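Local coordinates for protein flagellar assembly factor FliW (Geobacillus thermodenitrificans, PDB 5DMD) that probably acts as an anti-CsrA protein, relieving CsrA's repression of flagellin translation, and probably binds flagellin to take part in flagellum assembly, at residues I4-H9 with I47-N52; D18-E23 with F35-L40; E62-F67 with V90-I95; T105-Q110 with H136-E141. The protein carries 1 engineered substitution. All coordinates share one frame; numbering follows the deposited sequence.

Contact 1: residues I4-H9 with I47-N52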
# COMPACT_ATOMS: atom_id res chain seq x y z
N ILE A 4 -4.06 -12.35 -15.89
CA ILE A 4 -5.11 -11.72 -15.09
C ILE A 4 -5.59 -10.47 -15.82
O ILE A 4 -4.89 -9.92 -16.67
CB ILE A 4 -4.63 -11.37 -13.65
CG1 ILE A 4 -3.48 -10.35 -13.65
CG2 ILE A 4 -4.22 -12.63 -12.89
CD1 ILE A 4 -3.14 -9.77 -12.26
N ALA A 5 -6.80 -10.03 -15.49
CA ALA A 5 -7.23 -8.69 -15.83
C ALA A 5 -6.86 -7.74 -14.68
O ALA A 5 -6.70 -8.17 -13.53
CB ALA A 5 -8.73 -8.63 -16.12
N THR A 6 -6.72 -6.45 -15.00
CA THR A 6 -6.28 -5.46 -14.02
C THR A 6 -7.11 -4.18 -14.15
O THR A 6 -7.87 -4.00 -15.10
CB THR A 6 -4.80 -5.08 -14.17
OG1 THR A 6 -4.62 -4.35 -15.39
CG2 THR A 6 -3.90 -6.31 -14.18
N LYS A 7 -6.91 -3.28 -13.19
CA LYS A 7 -7.63 -2.02 -13.19
C LYS A 7 -7.03 -1.02 -14.17
O LYS A 7 -7.77 -0.31 -14.86
CB LYS A 7 -7.65 -1.41 -11.79
CG LYS A 7 -8.50 -0.14 -11.70
CD LYS A 7 -8.94 0.13 -10.28
CE LYS A 7 -9.51 1.53 -10.16
NZ LYS A 7 -9.95 1.81 -8.77
N TYR A 8 -5.70 -0.94 -14.23
CA TYR A 8 -5.01 0.11 -14.96
C TYR A 8 -4.05 -0.37 -16.04
O TYR A 8 -3.54 0.46 -16.79
CB TYR A 8 -4.21 1.00 -14.00
CG TYR A 8 -5.02 1.74 -12.97
CD1 TYR A 8 -5.86 2.78 -13.32
CD2 TYR A 8 -4.92 1.40 -11.63
CE1 TYR A 8 -6.58 3.47 -12.37
CE2 TYR A 8 -5.64 2.08 -10.66
CZ TYR A 8 -6.47 3.12 -11.04
OH TYR A 8 -7.18 3.80 -10.08
N HIS A 9 -3.76 -1.68 -16.12
CA HIS A 9 -2.69 -2.17 -16.98
C HIS A 9 -3.19 -3.06 -18.11
O HIS A 9 -2.36 -3.58 -18.87
CB HIS A 9 -1.65 -2.93 -16.15
CG HIS A 9 -0.86 -2.06 -15.23
ND1 HIS A 9 -1.31 -1.68 -13.98
CD2 HIS A 9 0.36 -1.49 -15.39
CE1 HIS A 9 -0.40 -0.90 -13.41
NE2 HIS A 9 0.62 -0.78 -14.24
N ILE A 47 0.60 0.18 -8.19
CA ILE A 47 -0.75 -0.36 -8.01
C ILE A 47 -0.67 -1.66 -7.22
O ILE A 47 0.02 -2.60 -7.63
CB ILE A 47 -1.45 -0.60 -9.35
CG1 ILE A 47 -1.46 0.68 -10.19
CG2 ILE A 47 -2.88 -1.08 -9.10
CD1 ILE A 47 -2.11 1.85 -9.47
N LEU A 48 -1.38 -1.72 -6.10
CA LEU A 48 -1.59 -2.98 -5.39
C LEU A 48 -2.78 -3.66 -6.05
O LEU A 48 -3.93 -3.29 -5.81
CB LEU A 48 -1.85 -2.69 -3.91
CG LEU A 48 -2.05 -3.92 -3.02
CD1 LEU A 48 -0.75 -4.74 -2.94
CD2 LEU A 48 -2.52 -3.49 -1.64
N GLN A 49 -2.51 -4.65 -6.91
CA GLN A 49 -3.51 -5.23 -7.80
C GLN A 49 -3.88 -6.64 -7.35
O GLN A 49 -3.02 -7.52 -7.28
CB GLN A 49 -2.95 -5.29 -9.23
CG GLN A 49 -3.86 -5.99 -10.23
CD GLN A 49 -5.13 -5.21 -10.51
OE1 GLN A 49 -5.08 -4.06 -10.97
NE2 GLN A 49 -6.27 -5.81 -10.21
N SER A 50 -5.17 -6.86 -7.07
CA SER A 50 -5.63 -8.20 -6.78
C SER A 50 -5.46 -9.11 -7.99
O SER A 50 -5.78 -8.73 -9.12
CB SER A 50 -7.11 -8.17 -6.40
OG SER A 50 -7.62 -9.49 -6.37
N VAL A 51 -4.98 -10.33 -7.75
CA VAL A 51 -4.85 -11.35 -8.79
C VAL A 51 -6.17 -12.01 -9.12
O VAL A 51 -6.30 -12.66 -10.17
CB VAL A 51 -3.79 -12.35 -8.26
CG1 VAL A 51 -3.69 -13.59 -9.13
CG2 VAL A 51 -2.46 -11.68 -8.15
N ASN A 52 -7.19 -11.84 -8.27
CA ASN A 52 -8.48 -12.49 -8.48
C ASN A 52 -9.59 -11.53 -8.87
O ASN A 52 -10.57 -11.97 -9.49
CB ASN A 52 -8.89 -13.24 -7.21
CG ASN A 52 -7.94 -14.36 -6.88
OD1 ASN A 52 -7.89 -15.36 -7.59
ND2 ASN A 52 -7.17 -14.19 -5.81
O HOH W 1 -7.38 -9.47 -11.41
O HOH W 2 -3.75 -2.11 -12.51
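K7 N donates to Q49 OE1 at 3.0 Å, the one direct hydrogen bond between 4-9 and 47-52, where the loop of the N-terminal β-hairpin (strands 3-4 and 12-13) meets strand 45-50 of the main antiparallel sheet. The bond is nearly straight, 173° at the hydrogen, yet the donor stands 37° above the carbonyl plane. OE1 has a second donor, a water 2.8 Å from Q49 OE1 that also accepts from Y8 N. At the other end of the amide, Q49 NE2 lies 3.2 Å from S50 O and meets it in the carbonyl plane, on a lone pair; P54 O is a further partner of NE2. These bonds fix the amide's rotation. A leucine in place of Q49 would probably leave K7 N without its acceptor and the Y8-bound water without one of its mates. Apolar contacts flank this centre. The side chains of I4 and V51 cross at about a right angle, I4 CG2 3.9 Å from V51 CG1, while Y8 CD2 rests 3.6 Å from I47 CD1. H9 turns the edge of its imidazole to I47, H9 CE1 lying 3.7 Å from I47 CG1. Further out, T6 helps brace the loop: its OG1 sits between the backbone N and the carbonyl carbon (chi1 69°), where it accepts from H9 N in an ST motif and bonds to G10. H9 NE2 reaches the backbone O of the engineered Q39 on strand 34-39. Beyond the Q49 amide a second water joins the two backbones, donating to A5 O, at 2.6 Å, and S50 O, at 2.9 Å.

Contact 2: residues D18-E23 with F35-L40. Engineered in segment 35-40: Q39 (natural residue Pro).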
# COMPACT_ATOMS: atom_id res chain seq x y z
N ASP A 18 5.86 -13.42 -8.56
CA ASP A 18 5.45 -12.03 -8.46
C ASP A 18 4.44 -11.81 -7.35
O ASP A 18 4.25 -10.67 -6.92
CB ASP A 18 4.78 -11.59 -9.77
CG ASP A 18 5.72 -11.59 -10.96
OD1 ASP A 18 6.92 -11.29 -10.79
OD2 ASP A 18 5.24 -11.88 -12.08
N ILE A 19 3.80 -12.87 -6.87
CA ILE A 19 2.63 -12.72 -6.01
C ILE A 19 3.06 -12.47 -4.58
O ILE A 19 3.91 -13.18 -4.03
CB ILE A 19 1.72 -13.96 -6.11
CG1 ILE A 19 1.20 -14.09 -7.54
CG2 ILE A 19 0.57 -13.89 -5.09
CD1 ILE A 19 0.32 -15.29 -7.78
N VAL A 20 2.48 -11.44 -3.96
CA VAL A 20 2.61 -11.20 -2.53
C VAL A 20 1.37 -11.76 -1.85
O VAL A 20 0.24 -11.37 -2.19
CB VAL A 20 2.77 -9.71 -2.21
CG1 VAL A 20 2.94 -9.50 -0.70
CG2 VAL A 20 3.96 -9.13 -2.96
N ARG A 21 1.58 -12.67 -0.90
CA ARG A 21 0.47 -13.27 -0.16
C ARG A 21 0.15 -12.42 1.06
O ARG A 21 1.04 -12.08 1.85
CB ARG A 21 0.79 -14.69 0.28
CG ARG A 21 -0.35 -15.32 1.07
CD ARG A 21 -0.09 -16.77 1.46
NE ARG A 21 -1.29 -17.39 1.99
CZ ARG A 21 -2.36 -17.72 1.26
NH1 ARG A 21 -2.37 -17.56 -0.05
NH2 ARG A 21 -3.43 -18.21 1.87
N PHE A 22 -1.12 -12.06 1.20
CA PHE A 22 -1.67 -11.39 2.37
C PHE A 22 -2.50 -12.44 3.10
O PHE A 22 -3.66 -12.69 2.75
CB PHE A 22 -2.53 -10.21 1.91
CG PHE A 22 -1.75 -8.98 1.51
CD1 PHE A 22 -0.96 -8.97 0.38
CD2 PHE A 22 -1.84 -7.83 2.28
CE1 PHE A 22 -0.27 -7.83 0.03
CE2 PHE A 22 -1.15 -6.68 1.93
CZ PHE A 22 -0.36 -6.68 0.80
N GLU A 23 -1.92 -13.06 4.12
CA GLU A 23 -2.57 -14.23 4.73
C GLU A 23 -3.89 -13.88 5.41
O GLU A 23 -4.78 -14.73 5.49
CB GLU A 23 -1.60 -14.92 5.69
CG GLU A 23 -0.42 -15.57 4.97
CD GLU A 23 0.62 -16.12 5.92
OE1 GLU A 23 0.54 -15.84 7.13
OE2 GLU A 23 1.54 -16.83 5.44
N PHE A 35 -1.91 -10.58 -4.20
CA PHE A 35 -1.76 -9.31 -4.90
C PHE A 35 -0.44 -9.28 -5.66
O PHE A 35 0.53 -9.96 -5.31
CB PHE A 35 -1.76 -8.13 -3.91
CG PHE A 35 -3.10 -7.84 -3.33
CD1 PHE A 35 -3.55 -8.50 -2.19
CD2 PHE A 35 -3.92 -6.87 -3.90
CE1 PHE A 35 -4.81 -8.21 -1.65
CE2 PHE A 35 -5.17 -6.59 -3.38
CZ PHE A 35 -5.61 -7.25 -2.25
N VAL A 36 -0.41 -8.46 -6.69
CA VAL A 36 0.83 -8.14 -7.38
C VAL A 36 0.99 -6.63 -7.33
O VAL A 36 0.01 -5.88 -7.28
CB VAL A 36 0.87 -8.68 -8.83
CG1 VAL A 36 -0.31 -8.15 -9.64
CG2 VAL A 36 2.19 -8.36 -9.52
N LEU A 37 2.24 -6.17 -7.30
CA LEU A 37 2.57 -4.75 -7.28
C LEU A 37 3.01 -4.34 -8.67
O LEU A 37 3.99 -4.87 -9.19
CB LEU A 37 3.68 -4.46 -6.26
CG LEU A 37 3.31 -4.33 -4.78
CD1 LEU A 37 2.61 -5.58 -4.24
CD2 LEU A 37 4.55 -4.04 -3.96
N LEU A 38 2.28 -3.40 -9.27
CA LEU A 38 2.50 -3.01 -10.66
C LEU A 38 2.83 -1.53 -10.72
O LEU A 38 1.99 -0.69 -10.38
CB LEU A 38 1.27 -3.31 -11.51
CG LEU A 38 0.70 -4.72 -11.45
CD1 LEU A 38 -0.64 -4.78 -12.17
CD2 LEU A 38 1.70 -5.69 -12.11
N GLN A 39 4.03 -1.21 -11.19
CA GLN A 39 4.43 0.18 -11.32
C GLN A 39 3.54 0.90 -12.33
O GLN A 39 3.22 0.37 -13.40
CB GLN A 39 5.90 0.27 -11.74
CG GLN A 39 6.86 -0.18 -10.65
CD GLN A 39 8.29 0.24 -10.93
OE1 GLN A 39 8.96 -0.31 -11.81
NE2 GLN A 39 8.78 1.21 -10.16
N LEU A 40 3.10 2.10 -11.95
CA LEU A 40 2.41 3.01 -12.86
C LEU A 40 3.51 3.69 -13.66
O LEU A 40 4.02 4.74 -13.28
CB LEU A 40 1.58 4.02 -12.06
CG LEU A 40 0.08 3.78 -11.95
CD1 LEU A 40 -0.65 5.10 -11.73
CD2 LEU A 40 -0.46 3.08 -13.19
O HOH W 3 4.45 -7.99 -7.41
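V20 and F35 form an antiparallel hydrogen-bonded pair, joining the short strand 20-21 to strand 34-39 of the branched main sheet. The N and O of both residues are satisfied: V20 N donates to F35 O at 2.8 Å and F35 N returns a bond to V20 O at 3.0 Å. The ladder goes on through F22 and K33, outside the pair, but on the other flank it parts. There a water takes the place of a direct rung, donating to D18 O at 2.7 Å and accepting from L37 N at 2.9 Å. F35 O receives a weaker approach as well, from the CA-H of I19, with I19 CA 3.5 Å from F35 O. V36 and L38 turn their backbone bonds to Q49 and I47 of the next strand, while R21 makes backbone hydrogen bonds with R120 and G122, so the residues next to the pair bond to the strands or loops on the outer flanks. The carboxylate of D18 belongs to its own loop, OD2 bonding to H15 N. Among the side chains, F22 and F35 make a T-shaped stack: the edge of F35 is directed at the face of F22, with ring centroids 5.2 Å apart and planes at 65°. The ring of F22 carries V20 O near its plane, at the edge. I113 touches F22, and L48 touches F35. L37 holds its CG opposite the carbonyl carbon (chi1 -81°), which lets the end of the chain lean back toward strand 20-21, where L37 CD1 lies 4.0 Å from V20 CG2.

Contact 3: residues E62-F67 with V90-I95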
# COMPACT_ATOMS: atom_id res chain seq x y z
N GLU A 62 5.37 5.09 -1.93
CA GLU A 62 6.28 4.93 -0.82
C GLU A 62 6.17 6.19 0.04
O GLU A 62 6.32 7.31 -0.47
CB GLU A 62 7.70 4.77 -1.36
CG GLU A 62 8.74 4.64 -0.29
CD GLU A 62 9.02 3.19 0.01
OE1 GLU A 62 8.84 2.78 1.17
OE2 GLU A 62 9.37 2.46 -0.93
N PRO A 63 5.86 6.06 1.33
CA PRO A 63 5.45 7.25 2.10
C PRO A 63 6.50 8.32 2.22
O PRO A 63 6.16 9.51 2.25
CB PRO A 63 5.07 6.67 3.48
CG PRO A 63 5.62 5.28 3.49
CD PRO A 63 5.66 4.82 2.08
N PHE A 64 7.78 7.96 2.31
CA PHE A 64 8.80 8.96 2.61
C PHE A 64 8.99 9.96 1.48
O PHE A 64 9.51 11.05 1.72
CB PHE A 64 10.11 8.25 2.95
CG PHE A 64 9.95 7.18 3.99
CD1 PHE A 64 9.86 7.50 5.33
CD2 PHE A 64 9.87 5.84 3.62
CE1 PHE A 64 9.71 6.52 6.29
CE2 PHE A 64 9.72 4.85 4.58
CZ PHE A 64 9.64 5.19 5.92
N SER A 65 8.53 9.62 0.27
CA SER A 65 8.64 10.54 -0.85
C SER A 65 7.83 11.81 -0.63
O SER A 65 8.21 12.88 -1.12
CB SER A 65 8.19 9.83 -2.13
OG SER A 65 6.88 9.33 -2.00
N TYR A 66 6.72 11.72 0.10
CA TYR A 66 5.88 12.86 0.39
C TYR A 66 5.80 13.19 1.87
O TYR A 66 5.39 14.31 2.21
CB TYR A 66 4.45 12.63 -0.13
CG TYR A 66 4.31 12.66 -1.64
CD1 TYR A 66 4.48 11.50 -2.38
CD2 TYR A 66 4.03 13.84 -2.31
CE1 TYR A 66 4.36 11.51 -3.76
CE2 TYR A 66 3.92 13.86 -3.69
CZ TYR A 66 4.08 12.70 -4.41
OH TYR A 66 3.96 12.71 -5.78
N PHE A 67 6.19 12.27 2.76
CA PHE A 67 6.01 12.40 4.20
C PHE A 67 7.33 11.99 4.83
O PHE A 67 7.48 10.88 5.35
CB PHE A 67 4.85 11.54 4.68
CG PHE A 67 3.54 11.90 4.04
CD1 PHE A 67 2.89 13.09 4.38
CD2 PHE A 67 3.00 11.10 3.05
CE1 PHE A 67 1.69 13.43 3.79
CE2 PHE A 67 1.80 11.44 2.45
CZ PHE A 67 1.16 12.61 2.82
N VAL A 90 11.81 -4.94 4.90
CA VAL A 90 10.47 -4.36 4.79
C VAL A 90 10.42 -3.33 3.68
O VAL A 90 11.32 -2.49 3.55
CB VAL A 90 10.08 -3.71 6.13
CG1 VAL A 90 8.75 -2.98 6.01
CG2 VAL A 90 10.02 -4.76 7.22
N ALA A 91 9.35 -3.38 2.89
CA ALA A 91 8.93 -2.26 2.06
C ALA A 91 7.62 -1.72 2.60
O ALA A 91 6.71 -2.50 2.93
CB ALA A 91 8.73 -2.69 0.61
N LEU A 92 7.52 -0.40 2.72
CA LEU A 92 6.35 0.27 3.25
C LEU A 92 5.68 1.09 2.16
O LEU A 92 6.35 1.73 1.34
CB LEU A 92 6.72 1.23 4.38
CG LEU A 92 7.17 0.71 5.75
CD1 LEU A 92 7.47 1.89 6.66
CD2 LEU A 92 6.14 -0.22 6.37
N TYR A 93 4.35 1.10 2.17
CA TYR A 93 3.56 1.88 1.23
C TYR A 93 2.37 2.43 1.98
O TYR A 93 1.93 1.85 2.98
CB TYR A 93 3.01 1.02 0.07
CG TYR A 93 4.11 0.32 -0.71
CD1 TYR A 93 4.81 0.98 -1.70
CD2 TYR A 93 4.44 -1.00 -0.44
CE1 TYR A 93 5.83 0.36 -2.39
CE2 TYR A 93 5.46 -1.64 -1.13
CZ TYR A 93 6.14 -0.96 -2.11
OH TYR A 93 7.14 -1.61 -2.80
N VAL A 94 1.84 3.55 1.49
CA VAL A 94 0.54 4.04 1.95
C VAL A 94 -0.39 4.20 0.76
O VAL A 94 0.04 4.47 -0.36
CB VAL A 94 0.62 5.34 2.78
CG1 VAL A 94 1.29 5.07 4.14
CG2 VAL A 94 1.37 6.42 2.00
N ILE A 95 -1.68 4.03 1.01
CA ILE A 95 -2.68 4.08 -0.05
C ILE A 95 -3.21 5.49 -0.22
O ILE A 95 -3.56 6.16 0.76
CB ILE A 95 -3.81 3.08 0.23
CG1 ILE A 95 -3.23 1.67 0.27
CG2 ILE A 95 -4.92 3.17 -0.84
CD1 ILE A 95 -4.22 0.61 0.65
O HOH W 4 10.17 1.14 2.72
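E62 and Y93 bring their CA atoms to 4.6 Å just where the chain leaves the antiparallel ladder of strands 57-61 and 90-97, and P63 to S65 then turn with helix-like phi and psi but do not form a regular helix. The tie across this strand exit is indirect. A water donates to E62 OE1 at 2.6 Å and accepts from L92 N at 3.1 Å. The glutamate gets there by a bend: CG is anti to the backbone N (chi1 179°), and a turn at chi2 (94°) brings the carboxyl back over the strand. OE1 then stands 2.7 Å from L92 O, two acceptors side by side, an approach that would probably make the carboxylate more inclined to take up a proton. Were E62 an alanine, the water on L92 N would probably lose its partner on the loop and a gap would open beside the L92 carbonyl. P63 packs more simply: its CD comes within 3.3 Å of L92 O, and its CB meets V94 CG2 at 4.0 Å. F64 reaches the same strand with the far end of its ring, CZ lying 4.0 Å from L92 CD1, while P63 CG covers one face of that ring near its rim. The turn is closed by its own carbonyls. P63 O accepts from both Y66 N and F67 N, and E62 O takes S65 N together with S65 OG, the hydroxyl arriving at 2.6 Å nearly along the C=O axis.

Contact 4: residues T105-Q110 with H136-E141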
# COMPACT_ATOMS: atom_id res chain seq x y z
N THR A 105 -4.98 15.26 -3.52
CA THR A 105 -4.90 13.86 -3.13
C THR A 105 -4.37 13.74 -1.70
O THR A 105 -3.51 14.52 -1.26
CB THR A 105 -3.98 13.12 -4.10
OG1 THR A 105 -4.62 13.08 -5.39
CG2 THR A 105 -3.66 11.70 -3.64
N THR A 106 -4.89 12.76 -0.97
CA THR A 106 -4.46 12.48 0.39
C THR A 106 -3.96 11.05 0.50
O THR A 106 -4.21 10.21 -0.36
CB THR A 106 -5.60 12.68 1.40
OG1 THR A 106 -6.69 11.81 1.08
CG2 THR A 106 -6.08 14.12 1.38
N ALA A 107 -3.24 10.78 1.59
CA ALA A 107 -2.78 9.45 1.94
C ALA A 107 -3.29 9.05 3.32
O ALA A 107 -3.43 9.90 4.21
CB ALA A 107 -1.25 9.40 1.96
N ASN A 108 -3.56 7.76 3.50
CA ASN A 108 -3.93 7.21 4.80
C ASN A 108 -2.65 6.75 5.50
O ASN A 108 -2.17 5.64 5.27
CB ASN A 108 -4.95 6.08 4.67
CG ASN A 108 -5.45 5.58 6.02
OD1 ASN A 108 -4.78 5.74 7.04
ND2 ASN A 108 -6.66 5.02 6.04
N LEU A 109 -2.11 7.62 6.37
CA LEU A 109 -0.91 7.28 7.12
C LEU A 109 -1.19 6.39 8.32
O LEU A 109 -0.25 5.81 8.89
CB LEU A 109 -0.20 8.57 7.56
CG LEU A 109 0.20 9.51 6.42
CD1 LEU A 109 1.01 10.66 6.97
CD2 LEU A 109 0.96 8.77 5.33
N GLN A 110 -2.46 6.23 8.71
CA GLN A 110 -2.80 5.35 9.83
C GLN A 110 -2.70 3.87 9.46
O GLN A 110 -2.52 3.04 10.36
CB GLN A 110 -4.22 5.63 10.32
CG GLN A 110 -4.55 4.97 11.66
CD GLN A 110 -6.04 4.96 11.96
OE1 GLN A 110 -6.83 5.68 11.34
NE2 GLN A 110 -6.44 4.15 12.94
N HIS A 136 -4.05 12.63 4.94
CA HIS A 136 -3.00 13.65 5.00
C HIS A 136 -2.75 14.10 3.57
O HIS A 136 -2.43 13.28 2.71
CB HIS A 136 -1.70 13.06 5.56
CG HIS A 136 -1.75 12.71 7.02
ND1 HIS A 136 -1.07 13.43 7.98
CD2 HIS A 136 -2.35 11.69 7.68
CE1 HIS A 136 -1.27 12.89 9.17
NE2 HIS A 136 -2.05 11.83 9.01
N ARG A 137 -2.89 15.41 3.31
CA ARG A 137 -2.58 15.95 2.00
C ARG A 137 -1.13 15.68 1.61
O ARG A 137 -0.20 15.88 2.40
CB ARG A 137 -2.81 17.46 1.95
CG ARG A 137 -4.27 17.90 1.84
CD ARG A 137 -4.39 19.44 1.81
NE ARG A 137 -3.65 20.03 0.71
CZ ARG A 137 -4.15 20.23 -0.51
NH1 ARG A 137 -5.38 19.85 -0.82
NH2 ARG A 137 -3.38 20.80 -1.44
N LEU A 138 -0.94 15.27 0.35
CA LEU A 138 0.41 15.12 -0.20
C LEU A 138 1.05 16.47 -0.49
O LEU A 138 2.28 16.55 -0.57
CB LEU A 138 0.36 14.32 -1.50
CG LEU A 138 0.41 12.79 -1.39
CD1 LEU A 138 -0.79 12.23 -0.64
CD2 LEU A 138 0.48 12.20 -2.80
N PHE A 139 0.25 17.51 -0.71
CA PHE A 139 0.76 18.80 -1.15
C PHE A 139 0.27 19.89 -0.22
O PHE A 139 -0.81 19.78 0.38
CB PHE A 139 0.28 19.11 -2.57
CG PHE A 139 0.68 18.07 -3.58
CD1 PHE A 139 1.90 18.14 -4.22
CD2 PHE A 139 -0.18 17.03 -3.89
CE1 PHE A 139 2.27 17.18 -5.15
CE2 PHE A 139 0.19 16.06 -4.81
CZ PHE A 139 1.41 16.14 -5.44
N PRO A 140 1.04 20.97 -0.06
CA PRO A 140 0.56 22.09 0.75
C PRO A 140 -0.70 22.70 0.16
O PRO A 140 -1.02 22.52 -1.01
CB PRO A 140 1.73 23.08 0.73
CG PRO A 140 2.52 22.71 -0.49
CD PRO A 140 2.35 21.24 -0.68
N GLU A 141 -1.44 23.39 1.00
CA GLU A 141 -2.64 24.07 0.54
C GLU A 141 -2.27 25.19 -0.42
O GLU A 141 -1.30 25.92 -0.20
CB GLU A 141 -3.38 24.64 1.75
CG GLU A 141 -4.10 23.60 2.59
CD GLU A 141 -5.37 23.08 1.93
OE1 GLU A 141 -6.12 22.33 2.59
OE2 GLU A 141 -5.63 23.44 0.76
O HOH W 5 -2.70 17.23 -1.37
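H136 and A107 exchange two backbone hydrogen bonds, H136 N to A107 O at 2.9 Å and A107 N to H136 O at 2.9 Å. With CG set opposite the carbonyl carbon (chi1 -70°), the imidazole of H136 swings over L109. The leucine methyl CD1 sits over the centre of the ring, 3.5 Å from its centroid and 12° off the normal, a CH-π contact in which the two side chains cross at about a right angle. The ring's NE2 is bonded to K133 N. R137, next in line, faces T106 as a non-hydrogen-bonded pair, and the two share the side of the sheet away from A107 and H136. The guanidinium of R137 folds forward along its own segment, NE donating to F139 O at 2.9 Å and NH2 to P140 O at 3.0 Å, while NH1 forms a salt bridge with D104. E141 OE2 lies over one face of this flat group and a water over the other. L138 N gives a nearly straight bond (174°) to T105 O at 3.1 Å, and its side chain reaches back toward 105-110, L138 CD1 lying 3.9 Å from A107 CB; L96 touches L138 as well. At F139 the water that lies over the guanidinium accepts from F139 N and donates to T105 O at 2.8 Å. The whole is a short antiparallel pairing that adds strand 136-137 to the start of strand 106-116, whose other flank is paired with strand 90-97.

How the contacts relate
All four contacts reach one branched antiparallel sheet. Contact 2 is nested within the loop that contact 1 closes, and contacts 3 and 4 follow in series. Contacts 1 and 2, with centres about 9 Å apart, join through the backbone ladder of the neighbouring strands 34-39 and 45-50. Contacts 3 and 4, with centres about 12 Å apart, meet through strands 90-97 and 106-116 and through F67, which packs on H136 and R137. L37 against Y93 links contact 2 to contact 3, while contacts 2 and 4 lie on opposite sides of the chain's centre. Two strand pairings (contacts 2 and 4) and two loop-on-strand packings (contacts 1 and 3) thus tie the N-terminal hairpin and the C-terminal strand to the sheet of this monomer.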